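Local coordinates for protein chitinase (Chromobacterium violaceum, PDB 4TXG) that probably hydrolyses the glycosidic bonds of chitin, as a family 18 glycoside hydrolase with a carbohydrate-binding module, at residues V132-C137 with R352-A357; G144-A149 with G245-I250; G361-I366 with Y388-N393. All blocks are in the same frame, centred on the assembly; numbering follows the deposited sequence.

In the fold
All three contacts lie on the same side of the chain's centre and involve the family 18 barrel. Interaction 3 is the buried one: it ties the starts of two adjacent barrel strands with two hydrogen bonds to one carboxylate and a third between backbones. Interactions 1 and 2 are partly buried and hold successive parts of the loop that precedes strand 155-161, the first against helix 338-360, the second against the start of strand 247-253. Their chemistry follows their place, with apolar packing plus one bridging water in interaction 1 and a polar seam bridged by waters in interaction 2. Interaction 3 touches both others, through Tyr-363 and Ile-366 on one hand and Gln-365 and Phe-391 on the other.

Interaction 1 (V132-C137 with R352-A357); sequences VDVPYC and RLDRAA
Val-132, Val-134 and Pro-135 lie against Asp-354, Arg-355 and Ala-357 of a helix, and the pairing illustrates how an irregular loop can be seated by small apolar side chains that rest on polar as well as apolar parts of the helix. The two methyls of Val-132 divide the work. With CG1 anti to the backbone N (chi1 173°), that methyl rests 3.6 Å from the backbone carbonyl oxygen O of Asp-354, while CG2 lies over a face of the Arg-355 guanidinium, 3.9 Å from NH2. Arg-355 runs extended from CG to NE and crosses the valine at about a right angle; its NE is claimed by a salt bridge to Asp-351. Val-134 brings CG2 to 3.7 Å from CB of Asp-354, and its CG1 sits over the rim of one face of the Tyr-136 ring. Pro-135 then places CD 3.6 Å from CB of Ala-357.

The polar link is indirect. Water 1 lies 2.9 Å from Tyr-136 OH and donates to Asp-354 OD1 at 2.8 Å. The Asp-354 carboxylate packs against CG2 of Val-134, with Arg-350 salt-bridged to OD1 and Thr-129 hydrogen-bonded to OD2.

The loop, cross-linked within itself by the Cys-121 to Cys-137 disulfide, covers one side of helix 338-360, whereas Leu-353 and Ala-356 pack on helix 287-304, and Leu-353 also meets Ile-366 of strand 365-371.

Interaction 2 (G144-A149 with G245-I250); sequences GAEQLA and GVKTLI
At the N-terminal end of strand 247-253 in the family 18 TIM barrel, Ala-149 and Glu-146 of the loop leading to strand 155-161 meet Gly-245, Val-246 and Lys-247. In such barrels the active site lies at the other end of the strands, so this contact belongs to the floor of the barrel. The direct packing is confined to one small methyl: CB of Ala-149 presses on the Gly-245 peptide, 3.4 Å from its carbonyl carbon C, and lies 3.8 Å from CG2 of Val-246.

Around this small patch of packing the seam is bridged by water. Glu-146 reaches across on an extended chain, a first torsion of -165° swinging CG away from the backbone N, and Lys-247, kinked twice along its length, heads toward it from the strand. Their charged atoms, OE1 and NZ, remain 4.0 Å apart, beyond a salt bridge. The carboxylate has firmer partners: OE2 forms a salt bridge with Arg-155, and OE1 takes a hydrogen bond from His-185 and a weak one from Gln-365, tying the loop to the starts of three other barrel strands. Water 2 lies near OE1 of Glu-146, O of Gln-147 and NZ of Lys-247, though its approach to NZ is too short to be taken at face value. Another bridge joins the two backbones: water 3 donates to O of Gln-147 at 2.8 Å and to O of Gly-245 at 2.9 Å.

Interaction 3 (G361-I366 with Y388-N393); sequences GRYYQI and YLDFVN
Asp-390 is the polar hub of this contact, its carboxylate held by Tyr-363 from one side chain and by Ile-366 from the backbone. The hydroxyl OH of Tyr-363 donates at 2.6 Å to OD1 of Asp-390, which accepts with its syn lone pair. The carboxylate stands at the ring's edge, near its plane, and is turned 79° against it. The other oxygen, OD2, accepts from N of Ile-366 at 2.8 Å in a nearly straight bond, on the anti side and somewhat out of the carboxylate plane. Asp-390 returns the favour through its backbone, N donating to O of Ile-366 at 2.8 Å. Tyr-140 adds a hydrogen bond to OD1 and Arg-350 a salt bridge to OD2, so each buried oxygen has at least two partners; the arginine probably favours the charged form of the acid.

These bonds fasten the start of strand 365-371 to the start of its parallel neighbour 391-395, the two strands of a beta-alpha-beta unit in the TIM barrel. Gln-365 sends its chain past the carboxylate, and NE2 arrives at the edge of the Phe-391 ring, 3.7 Å from CE2; a chi1 of 57°, with CG between the backbone N and the carbonyl carbon, brings that edge to the amide. Tyr-140 also binds this amide nitrogen. CG2 of Ile-366 closes the packed side, 3.7 Å from CD2 of Leu-389.

Beyond that pair the packing thins. Tyr-388 is partly exposed, comes no nearer to Ile-366 than its O at 4.3 Å from CB, and turns its ring from residues 361-366.

Interaction 1 (V132-C137 with R352-A357)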
loop_
_atom_site.group_PDB
_atom_site.type_symbol
_atom_site.label_atom_id
_atom_site.label_comp_id
_atom_site.label_asym_id
_atom_site.label_seq_id
_atom_site.Cartn_x
_atom_site.Cartn_y
_atom_site.Cartn_z
ATOM N N VAL A 132 16.116 -17.696 15.378
ATOM C CA VAL A 132 17.014 -16.555 15.210
ATOM C C VAL A 132 16.689 -15.488 16.246
ATOM O O VAL A 132 15.523 -15.133 16.438
ATOM C CB VAL A 132 16.914 -15.967 13.782
ATOM C CG1 VAL A 132 17.731 -14.674 13.654
ATOM C CG2 VAL A 132 17.375 -17.011 12.751
ATOM N N ASP A 133 17.717 -14.991 16.926
ATOM C CA ASP A 133 17.525 -13.976 17.956
ATOM C C ASP A 133 17.324 -12.605 17.324
ATOM O O ASP A 133 18.198 -11.746 17.374
ATOM C CB ASP A 133 18.713 -13.961 18.918
ATOM C CG ASP A 133 18.474 -13.080 20.124
ATOM O OD1 ASP A 133 17.296 -12.746 20.396
ATOM O OD2 ASP A 133 19.465 -12.724 20.799
ATOM N N VAL A 134 16.158 -12.416 16.718
ATOM C CA VAL A 134 15.835 -11.169 16.035
ATOM C C VAL A 134 15.644 -10.061 17.061
ATOM O O VAL A 134 14.835 -10.204 17.974
ATOM C CB VAL A 134 14.571 -11.337 15.191
ATOM C CG1 VAL A 134 14.247 -10.061 14.429
ATOM C CG2 VAL A 134 14.734 -12.524 14.246
ATOM N N PRO A 135 16.387 -8.952 16.914
ATOM C CA PRO A 135 16.402 -7.887 17.929
ATOM C C PRO A 135 15.183 -6.959 17.877
ATOM O O PRO A 135 15.329 -5.761 17.651
ATOM C CB PRO A 135 17.685 -7.112 17.596
ATOM C CG PRO A 135 17.839 -7.287 16.118
ATOM C CD PRO A 135 17.361 -8.699 15.833
ATOM N N TYR A 136 13.996 -7.504 18.122
ATOM C CA TYR A 136 12.767 -6.706 18.026
ATOM C C TYR A 136 12.738 -5.518 18.981
ATOM O O TYR A 136 12.143 -4.493 18.675
ATOM C CB TYR A 136 11.539 -7.566 18.302
ATOM C CG TYR A 136 11.242 -8.575 17.228
ATOM C CD1 TYR A 136 10.913 -8.168 15.935
ATOM C CD2 TYR A 136 11.289 -9.931 17.504
ATOM C CE1 TYR A 136 10.634 -9.100 14.949
ATOM C CE2 TYR A 136 11.024 -10.856 16.528
ATOM C CZ TYR A 136 10.694 -10.440 15.260
ATOM O OH TYR A 136 10.424 -11.390 14.304
ATOM N N CYS A 137 13.364 -5.663 20.142
ATOM C CA CYS A 137 13.240 -4.637 21.169
ATOM C C CYS A 137 14.034 -3.383 20.819
ATOM O O CYS A 137 13.901 -2.358 21.479
ATOM C CB CYS A 137 13.657 -5.193 22.530
ATOM S SG CYS A 137 12.344 -6.221 23.260
ATOM N N ARG A 352 16.474 -13.443 5.374
ATOM C CA ARG A 352 17.802 -12.850 5.249
ATOM C C ARG A 352 17.943 -11.624 6.137
ATOM O O ARG A 352 18.992 -11.412 6.755
ATOM C CB ARG A 352 18.114 -12.461 3.799
ATOM C CG ARG A 352 18.133 -13.635 2.837
ATOM C CD ARG A 352 19.144 -14.707 3.223
ATOM N NE ARG A 352 19.211 -15.712 2.163
ATOM C CZ ARG A 352 18.392 -16.755 2.057
ATOM N NH1 ARG A 352 17.442 -16.967 2.964
ATOM N NH2 ARG A 352 18.524 -17.593 1.040
ATOM N N LEU A 353 16.891 -10.812 6.202
ATOM C CA LEU A 353 16.953 -9.616 7.034
ATOM C C LEU A 353 16.923 -9.965 8.527
ATOM O O LEU A 353 17.585 -9.298 9.324
ATOM C CB LEU A 353 15.829 -8.650 6.680
ATOM C CG LEU A 353 16.122 -7.818 5.425
ATOM C CD1 LEU A 353 15.075 -6.741 5.271
ATOM C CD2 LEU A 353 17.499 -7.203 5.491
ATOM N N ASP A 354 16.178 -11.001 8.910
ATOM C CA ASP A 354 16.189 -11.446 10.307
ATOM C C ASP A 354 17.580 -11.923 10.723
ATOM O O ASP A 354 18.055 -11.586 11.798
ATOM C CB ASP A 354 15.175 -12.575 10.554
ATOM C CG ASP A 354 13.737 -12.070 10.678
ATOM O OD1 ASP A 354 13.521 -10.845 10.704
ATOM O OD2 ASP A 354 12.822 -12.917 10.751
ATOM N N ARG A 355 18.224 -12.725 9.879
ATOM C CA ARG A 355 19.569 -13.207 10.190
ATOM C C ARG A 355 20.578 -12.066 10.248
ATOM O O ARG A 355 21.430 -12.036 11.140
ATOM C CB ARG A 355 20.019 -14.244 9.167
ATOM C CG ARG A 355 19.189 -15.508 9.212
ATOM C CD ARG A 355 19.661 -16.541 8.206
ATOM N NE ARG A 355 18.621 -17.545 8.010
ATOM C CZ ARG A 355 18.448 -18.600 8.792
ATOM N NH1 ARG A 355 17.461 -19.454 8.542
ATOM N NH2 ARG A 355 19.265 -18.805 9.821
ATOM N N ALA A 356 20.485 -11.132 9.304
ATOM C CA ALA A 356 21.370 -9.965 9.292
ATOM C C ALA A 356 21.170 -9.112 10.551
ATOM O O ALA A 356 22.134 -8.616 11.136
ATOM C CB ALA A 356 21.138 -9.125 8.037
ATOM N N ALA A 357 19.915 -8.950 10.962
ATOM C CA ALA A 357 19.591 -8.174 12.158
ATOM C C ALA A 357 20.213 -8.805 13.402
ATOM O O ALA A 357 20.753 -8.112 14.262
ATOM C CB ALA A 357 18.072 -8.060 12.318
HETATM O O HOH W 1 10.998 -10.288 11.735
#

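Interaction 2 (G144-A149 with G245-I250)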
loop_
_atom_site.group_PDB
_atom_site.type_symbol
_atom_site.label_atom_id
_atom_site.label_comp_id
_atom_site.label_asym_id
_atom_site.label_seq_id
_atom_site.Cartn_x
_atom_site.Cartn_y
_atom_site.Cartn_z
ATOM N N GLY A 144 4.880 -5.431 21.045
ATOM C CA GLY A 144 5.058 -5.342 19.603
ATOM C C GLY A 144 4.749 -4.018 18.916
ATOM O O GLY A 144 4.947 -3.899 17.705
ATOM N N ALA A 145 4.246 -3.032 19.655
ATOM C CA ALA A 145 3.976 -1.723 19.060
ATOM C C ALA A 145 5.294 -1.030 18.749
ATOM O O ALA A 145 6.277 -1.214 19.462
ATOM C CB ALA A 145 3.125 -0.857 19.989
ATOM N N GLU A 146 5.312 -0.228 17.689
ATOM C CA GLU A 146 6.553 0.387 17.232
ATOM C C GLU A 146 6.943 1.609 18.072
ATOM O O GLU A 146 6.101 2.423 18.447
ATOM C CB GLU A 146 6.436 0.774 15.750
ATOM C CG GLU A 146 7.778 1.077 15.106
ATOM C CD GLU A 146 7.733 1.132 13.582
ATOM O OE1 GLU A 146 8.666 1.734 12.999
ATOM O OE2 GLU A 146 6.788 0.588 12.969
ATOM N N GLN A 147 8.227 1.714 18.393
ATOM C CA GLN A 147 8.753 2.932 18.993
ATOM C C GLN A 147 8.842 3.987 17.903
ATOM O O GLN A 147 9.690 3.881 17.012
ATOM C CB GLN A 147 10.127 2.690 19.614
ATOM C CG GLN A 147 10.154 1.589 20.667
ATOM C CD GLN A 147 11.550 1.398 21.232
ATOM O OE1 GLN A 147 12.225 2.369 21.582
ATOM N NE2 GLN A 147 12.001 0.153 21.298
ATOM N N LEU A 148 7.969 4.990 17.956
ATOM C CA LEU A 148 7.875 5.960 16.862
ATOM C C LEU A 148 8.558 7.291 17.169
ATOM O O LEU A 148 8.542 7.773 18.302
ATOM C CB LEU A 148 6.405 6.211 16.493
ATOM C CG LEU A 148 5.621 5.065 15.850
ATOM C CD1 LEU A 148 4.191 5.511 15.561
ATOM C CD2 LEU A 148 6.277 4.545 14.544
ATOM N N ALA A 149 9.162 7.870 16.134
ATOM C CA ALA A 149 9.869 9.134 16.240
ATOM C C ALA A 149 8.950 10.297 16.615
ATOM O O ALA A 149 7.738 10.249 16.400
ATOM C CB ALA A 149 10.581 9.437 14.920
ATOM N N GLY A 245 15.280 8.843 15.693
ATOM C CA GLY A 245 14.133 7.965 15.738
ATOM C C GLY A 245 13.511 7.764 14.376
ATOM O O GLY A 245 12.785 6.790 14.161
ATOM N N VAL A 246 13.802 8.671 13.447
ATOM C CA VAL A 246 13.199 8.604 12.118
ATOM C C VAL A 246 13.844 7.486 11.305
ATOM O O VAL A 246 15.069 7.402 11.224
ATOM C CB VAL A 246 13.329 9.951 11.374
ATOM C CG1 VAL A 246 12.807 9.826 9.939
ATOM C CG2 VAL A 246 12.575 11.034 12.128
ATOM N N LYS A 247 13.016 6.627 10.714
ATOM C CA LYS A 247 13.510 5.508 9.909
ATOM C C LYS A 247 13.627 5.882 8.434
ATOM O O LYS A 247 12.812 6.647 7.924
ATOM C CB LYS A 247 12.576 4.299 10.053
ATOM C CG LYS A 247 12.367 3.845 11.492
ATOM C CD LYS A 247 13.657 3.219 12.036
ATOM C CE LYS A 247 13.683 3.207 13.558
ATOM N NZ LYS A 247 12.451 2.614 14.108
ATOM N N THR A 248 14.631 5.342 7.746
ATOM C CA THR A 248 14.632 5.416 6.285
ATOM C C THR A 248 14.557 4.020 5.674
ATOM O O THR A 248 15.177 3.070 6.166
ATOM C CB THR A 248 15.873 6.157 5.735
ATOM O OG1 THR A 248 17.076 5.537 6.212
ATOM C CG2 THR A 248 15.842 7.616 6.168
ATOM N N LEU A 249 13.762 3.897 4.614
ATOM C CA LEU A 249 13.624 2.635 3.906
ATOM C C LEU A 249 13.841 2.860 2.417
ATOM O O LEU A 249 13.483 3.912 1.882
ATOM C CB LEU A 249 12.244 2.004 4.150
ATOM C CG LEU A 249 11.981 1.550 5.597
ATOM C CD1 LEU A 249 11.303 2.659 6.389
ATOM C CD2 LEU A 249 11.149 0.281 5.629
ATOM N N ILE A 250 14.440 1.880 1.756
ATOM C CA ILE A 250 14.622 1.960 0.311
ATOM C C ILE A 250 13.423 1.299 -0.386
ATOM O O ILE A 250 13.121 0.121 -0.154
ATOM C CB ILE A 250 15.980 1.323 -0.118
ATOM C CG1 ILE A 250 16.169 1.414 -1.639
ATOM C CG2 ILE A 250 16.135 -0.126 0.405
ATOM C CD1 ILE A 250 16.214 2.865 -2.172
HETATM O O HOH W 2 10.125 3.504 14.357
HETATM O O HOH W 3 11.898 5.582 16.591
HETATM O O HOH W 4 9.733 6.165 13.687
#

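Interaction 3 (G361-I366 with Y388-N393)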
loop_
_atom_site.group_PDB
_atom_site.type_symbol
_atom_site.label_atom_id
_atom_site.label_comp_id
_atom_site.label_asym_id
_atom_site.label_seq_id
_atom_site.Cartn_x
_atom_site.Cartn_y
_atom_site.Cartn_z
ATOM N N GLY A 361 22.975 -6.714 15.404
ATOM C CA GLY A 361 22.444 -6.161 16.637
ATOM C C GLY A 361 21.566 -4.945 16.425
ATOM O O GLY A 361 21.476 -4.082 17.297
ATOM N N ARG A 362 20.921 -4.864 15.262
ATOM C CA ARG A 362 19.960 -3.802 14.999
ATOM C C ARG A 362 18.906 -4.352 14.050
ATOM O O ARG A 362 19.183 -5.247 13.270
ATOM C CB ARG A 362 20.642 -2.563 14.418
ATOM C CG ARG A 362 21.154 -2.721 13.007
ATOM C CD ARG A 362 20.174 -2.125 12.020
ATOM N NE ARG A 362 20.566 -0.793 11.564
ATOM C CZ ARG A 362 19.691 0.153 11.242
ATOM N NH1 ARG A 362 20.111 1.346 10.825
ATOM N NH2 ARG A 362 18.388 -0.101 11.349
ATOM N N TYR A 363 17.694 -3.824 14.120
ATOM C CA TYR A 363 16.583 -4.438 13.400
ATOM C C TYR A 363 16.391 -3.862 11.998
ATOM O O TYR A 363 16.584 -2.659 11.780
ATOM C CB TYR A 363 15.303 -4.271 14.225
ATOM C CG TYR A 363 14.145 -5.022 13.651
ATOM C CD1 TYR A 363 14.070 -6.401 13.774
ATOM C CD2 TYR A 363 13.140 -4.362 12.961
ATOM C CE1 TYR A 363 13.018 -7.101 13.240
ATOM C CE2 TYR A 363 12.082 -5.058 12.418
ATOM C CZ TYR A 363 12.026 -6.425 12.569
ATOM O OH TYR A 363 10.985 -7.144 12.040
ATOM N N TYR A 364 16.000 -4.716 11.050
ATOM C CA TYR A 364 15.681 -4.275 9.688
ATOM C C TYR A 364 14.226 -4.580 9.354
ATOM O O TYR A 364 13.787 -5.722 9.454
ATOM C CB TYR A 364 16.594 -4.943 8.648
ATOM C CG TYR A 364 18.070 -4.675 8.867
ATOM C CD1 TYR A 364 18.603 -3.407 8.651
ATOM C CD2 TYR A 364 18.925 -5.685 9.288
ATOM C CE1 TYR A 364 19.956 -3.153 8.851
ATOM C CE2 TYR A 364 20.284 -5.443 9.498
ATOM C CZ TYR A 364 20.790 -4.175 9.277
ATOM O OH TYR A 364 22.136 -3.928 9.480
ATOM N N GLN A 365 13.489 -3.552 8.955
ATOM C CA GLN A 365 12.075 -3.711 8.629
ATOM C C GLN A 365 11.866 -4.109 7.166
ATOM O O GLN A 365 12.624 -3.706 6.286
ATOM C CB GLN A 365 11.303 -2.416 8.941
ATOM C CG GLN A 365 11.064 -2.174 10.443
ATOM C CD GLN A 365 10.252 -0.912 10.726
ATOM O OE1 GLN A 365 10.563 0.162 10.211
ATOM N NE2 GLN A 365 9.206 -1.039 11.547
ATOM N N ILE A 366 10.841 -4.916 6.917
ATOM C CA ILE A 366 10.349 -5.110 5.551
ATOM C C ILE A 366 8.951 -4.557 5.456
ATOM O O ILE A 366 8.064 -4.952 6.222
ATOM C CB ILE A 366 10.310 -6.579 5.138
ATOM C CG1 ILE A 366 11.655 -7.229 5.381
ATOM C CG2 ILE A 366 9.902 -6.705 3.657
ATOM C CD1 ILE A 366 11.674 -8.666 4.987
ATOM N N TYR A 388 4.822 -11.722 6.610
ATOM C CA TYR A 388 6.256 -11.420 6.601
ATOM C C TYR A 388 6.569 -9.933 6.755
ATOM O O TYR A 388 7.727 -9.557 6.924
ATOM C CB TYR A 388 6.891 -11.949 5.309
ATOM C CG TYR A 388 6.665 -13.434 5.150
ATOM C CD1 TYR A 388 7.224 -14.335 6.053
ATOM C CD2 TYR A 388 5.872 -13.934 4.125
ATOM C CE1 TYR A 388 7.011 -15.696 5.935
ATOM C CE2 TYR A 388 5.649 -15.306 4.003
ATOM C CZ TYR A 388 6.226 -16.174 4.912
ATOM O OH TYR A 388 6.018 -17.537 4.805
ATOM N N LEU A 389 5.540 -9.091 6.685
ATOM C CA LEU A 389 5.746 -7.655 6.585
ATOM C C LEU A 389 5.600 -6.941 7.921
ATOM O O LEU A 389 4.593 -7.095 8.621
ATOM C CB LEU A 389 4.756 -7.052 5.580
ATOM C CG LEU A 389 4.865 -7.656 4.185
ATOM C CD1 LEU A 389 3.733 -7.154 3.288
ATOM C CD2 LEU A 389 6.220 -7.304 3.583
ATOM N N ASP A 390 6.604 -6.152 8.278
ATOM C CA ASP A 390 6.483 -5.336 9.479
ATOM C C ASP A 390 5.246 -4.454 9.412
ATOM O O ASP A 390 4.526 -4.311 10.399
ATOM C CB ASP A 390 7.729 -4.488 9.670
ATOM C CG ASP A 390 8.901 -5.314 10.119
ATOM O OD1 ASP A 390 9.071 -5.477 11.348
ATOM O OD2 ASP A 390 9.624 -5.833 9.247
ATOM N N PHE A 391 5.003 -3.859 8.247
ATOM C CA PHE A 391 3.729 -3.198 7.997
ATOM C C PHE A 391 3.522 -2.984 6.511
ATOM O O PHE A 391 4.454 -3.155 5.718
ATOM C CB PHE A 391 3.604 -1.863 8.773
ATOM C CG PHE A 391 4.700 -0.857 8.506
ATOM C CD1 PHE A 391 4.658 -0.037 7.389
ATOM C CD2 PHE A 391 5.733 -0.680 9.420
ATOM C CE1 PHE A 391 5.641 0.925 7.164
ATOM C CE2 PHE A 391 6.736 0.271 9.195
ATOM C CZ PHE A 391 6.682 1.076 8.067
ATOM N N VAL A 392 2.292 -2.644 6.131
ATOM C CA VAL A 392 2.012 -2.318 4.739
ATOM C C VAL A 392 1.660 -0.849 4.608
ATOM O O VAL A 392 1.147 -0.248 5.536
ATOM C CB VAL A 392 0.860 -3.168 4.147
ATOM C CG1 VAL A 392 1.268 -4.639 4.104
ATOM C CG2 VAL A 392 -0.439 -2.991 4.927
ATOM N N ASN A 393 1.972 -0.289 3.444
ATOM C CA ASN A 393 1.553 1.052 3.065
ATOM C C ASN A 393 0.531 0.898 1.966
ATOM O O ASN A 393 0.885 0.560 0.832
ATOM C CB ASN A 393 2.746 1.878 2.585
ATOM C CG ASN A 393 3.793 2.051 3.665
ATOM O OD1 ASN A 393 3.459 2.357 4.806
ATOM N ND2 ASN A 393 5.049 1.815 3.323
#